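Local structure of purine nucleoside phosphorylase (Bacillus licheniformis, 6DZD) at residues D57-Q60 with H61-N65. The protein probably catalyses the phosphorolysis of adenosine, inosine and S-methyl-5'-thioadenosine and the deamination of adenosine, and binds zinc. Sequence-based numbering, arbitrary orientation.
Sequences DHEQ and HVINN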
ATOM      1  N   ASP A  57     -17.805  -8.360   3.734  1.00 21.42           N
ATOM      2  CA  ASP A  57     -18.657  -7.248   4.123  1.00 21.44           C
ATOM      3  C   ASP A  57     -19.843  -7.143   3.162  1.00 22.44           C
ATOM      4  O   ASP A  57     -19.887  -7.786   2.109  1.00 22.95           O
ATOM      5  CB  ASP A  57     -17.855  -5.947   4.148  1.00 20.77           C
ATOM      6  CG  ASP A  57     -18.608  -4.780   4.812  1.00 20.69           C
ATOM      7  OD1 ASP A  57     -19.764  -4.964   5.268  1.00 21.05           O
ATOM      8  OD2 ASP A  57     -18.032  -3.668   4.892  1.00 20.26           O
ATOM      9  N   HIS A  58     -20.817  -6.317   3.535  1.00 23.67           N
ATOM     10  CA  HIS A  58     -21.957  -6.058   2.667  1.00 24.45           C
ATOM     11  C   HIS A  58     -21.499  -5.304   1.430  1.00 24.57           C
ATOM     12  O   HIS A  58     -21.036  -4.162   1.528  1.00 24.28           O
ATOM     13  CB  HIS A  58     -23.031  -5.265   3.401  1.00 24.60           C
ATOM     14  CG  HIS A  58     -24.314  -5.157   2.638  1.00 25.41           C
ATOM     15  ND1 HIS A  58     -25.097  -6.254   2.339  1.00 25.88           N
ATOM     16  CD2 HIS A  58     -24.940  -4.088   2.089  1.00 25.84           C
ATOM     17  CE1 HIS A  58     -26.162  -5.862   1.659  1.00 26.54           C
ATOM     18  NE2 HIS A  58     -26.090  -4.552   1.493  1.00 26.53           N
ATOM     19  N   GLU A  59     -21.667  -5.933   0.265  1.00 25.06           N
ATOM     20  CA  GLU A  59     -21.016  -5.448  -0.947  1.00 24.88           C
ATOM     21  C   GLU A  59     -21.424  -4.015  -1.272  1.00 24.78           C
ATOM     22  O   GLU A  59     -20.579  -3.174  -1.598  1.00 24.13           O
ATOM     23  CB  GLU A  59     -21.336  -6.385  -2.106  1.00 25.36           C
ATOM     24  CG  GLU A  59     -20.720  -5.934  -3.401  1.00 25.04           C
ATOM     25  CD  GLU A  59     -21.088  -6.840  -4.555  1.00 25.54           C
ATOM     26  OE1 GLU A  59     -21.292  -8.052  -4.306  1.00 26.00           O
ATOM     27  OE2 GLU A  59     -21.186  -6.334  -5.708  1.00 25.53           O
ATOM     28  N   GLN A  60     -22.720  -3.715  -1.167  1.00 23.63           N
ATOM     29  CA  GLN A  60     -23.210  -2.375  -1.467  1.00 23.75           C
ATOM     30  C   GLN A  60     -22.582  -1.327  -0.558  1.00 23.27           C
ATOM     31  O   GLN A  60     -22.406  -0.178  -0.974  1.00 23.08           O
ATOM     32  CB  GLN A  60     -24.736  -2.326  -1.357  1.00 24.62           C
ATOM     33  CG  GLN A  60     -25.315  -1.103  -2.014  1.00 25.23           C
ATOM     34  CD  GLN A  60     -24.518  -0.715  -3.262  1.00 25.30           C
ATOM     35  OE1 GLN A  60     -24.530  -1.433  -4.275  1.00 26.07           O
ATOM     36  NE2 GLN A  60     -23.804   0.418  -3.192  1.00 24.65           N
ATOM     37  N   HIS A  61     -22.279  -1.683   0.694  1.00 23.06           N
ATOM     38  CA  HIS A  61     -21.637  -0.725   1.590  1.00 22.63           C
ATOM     39  C   HIS A  61     -20.211  -0.410   1.137  1.00 21.85           C
ATOM     40  O   HIS A  61     -19.774   0.743   1.221  1.00 21.53           O
ATOM     41  CB  HIS A  61     -21.678  -1.234   3.034  1.00 22.37           C
ATOM     42  CG  HIS A  61     -23.050  -1.191   3.651  1.00 22.81           C
ATOM     43  ND1 HIS A  61     -23.353  -1.811   4.843  1.00 22.42           N
ATOM     44  CD2 HIS A  61     -24.201  -0.611   3.229  1.00 23.55           C
ATOM     45  CE1 HIS A  61     -24.632  -1.619   5.127  1.00 22.90           C
ATOM     46  NE2 HIS A  61     -25.168  -0.888   4.167  1.00 23.62           N
ATOM     47  N   VAL A  62     -19.472  -1.418   0.657  1.00 20.52           N
ATOM     48  CA  VAL A  62     -18.094  -1.201   0.202  1.00 19.65           C
ATOM     49  C   VAL A  62     -18.065  -0.311  -1.037  1.00 19.82           C
ATOM     50  O   VAL A  62     -17.247   0.613  -1.145  1.00 19.17           O
ATOM     51  CB  VAL A  62     -17.396  -2.549  -0.070  1.00 19.39           C
ATOM     52  CG1 VAL A  62     -15.970  -2.329  -0.506  1.00 18.48           C
ATOM     53  CG2 VAL A  62     -17.449  -3.461   1.155  1.00 19.16           C
ATOM     54  N   ILE A  63     -18.951  -0.583  -1.999  1.00 21.25           N
ATOM     55  CA  ILE A  63     -19.025   0.248  -3.195  1.00 20.84           C
ATOM     56  C   ILE A  63     -19.388   1.682  -2.827  1.00 21.00           C
ATOM     57  O   ILE A  63     -18.859   2.643  -3.409  1.00 20.38           O
ATOM     58  CB  ILE A  63     -20.010  -0.371  -4.198  1.00 21.55           C
ATOM     59  CG1 ILE A  63     -19.341  -1.578  -4.868  1.00 21.36           C
ATOM     60  CG2 ILE A  63     -20.451   0.661  -5.211  1.00 22.73           C
ATOM     61  CD1 ILE A  63     -20.297  -2.608  -5.394  1.00 22.18           C
ATOM     62  N   ASN A  64     -20.272   1.851  -1.838  1.00 20.33           N
ATOM     63  CA  ASN A  64     -20.605   3.195  -1.383  1.00 20.91           C
ATOM     64  C   ASN A  64     -19.426   3.842  -0.657  1.00 19.66           C
ATOM     65  O   ASN A  64     -19.193   5.049  -0.807  1.00 20.19           O
ATOM     66  CB  ASN A  64     -21.865   3.164  -0.524  1.00 21.64           C
ATOM     67  CG  ASN A  64     -23.123   3.056  -1.370  1.00 23.47           C
ATOM     68  OD1 ASN A  64     -23.072   3.177  -2.593  1.00 24.36           O
ATOM     69  ND2 ASN A  64     -24.257   2.807  -0.723  1.00 24.20           N
ATOM     70  N   ASN A  65     -18.652   3.070   0.112  1.00 20.25           N
ATOM     71  CA  ASN A  65     -17.462   3.665   0.712  1.00 19.40           C
ATOM     72  C   ASN A  65     -16.462   4.087  -0.372  1.00 18.86           C
ATOM     73  O   ASN A  65     -15.851   5.160  -0.284  1.00 18.69           O
ATOM     74  CB  ASN A  65     -16.793   2.680   1.675  1.00 18.66           C
ATOM     75  CG  ASN A  65     -17.671   2.291   2.829  1.00 18.97           C
ATOM     76  OD1 ASN A  65     -18.576   3.024   3.219  1.00 19.65           O
ATOM     77  ND2 ASN A  65     -17.396   1.127   3.405  1.00 18.47           N
TER
HETATM   78  O   HOH W   1     -21.614  -3.865   6.610  1.00 17.78           O
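H58 turns the edge of its imidazole onto one face of the H61 ring: CD2 of H58 sits over the centre of that ring, 3.6 Å above its plane. The two rings form an edge-to-face (T-shaped) pair, centroids 4.7 Å apart and planes at 65°. A water lies at the edge of H61, in the ring plane, 3.2 Å from ND1 of H61, and donates to OD1 of D57, thus joining the residue before the N-cap to the first turn of helix 59-72. With CG of H58 anti to its N (chi1 -171°) and CG of H61 beside its own N (chi1 -72°), the rings are brought together across this turn. H58 is the N-cap residue; its carbonyl O accepts the N-H of V62 (3.3 Å) and, weakly, that of H61. I63 N then bonds to E59 O at 3.1 Å. E59 runs alongside I63, its OE2 3.8 Å from CD1 of I63. NE2 of Q60 comes to 2.9 Å from OD1 of N64, whose ND2 bonds to E41. CG2 of V62 packs against CB and OD2 of D57, and that OD2 is held by S42 and N50. Hydrogen bonds from D57 to S42 and N50, and from N64 to E41, therefore connect the start of helix 59-72 to the 41-50 region, and a carboxylate linked to H61 by water could favour protonation of that imidazole.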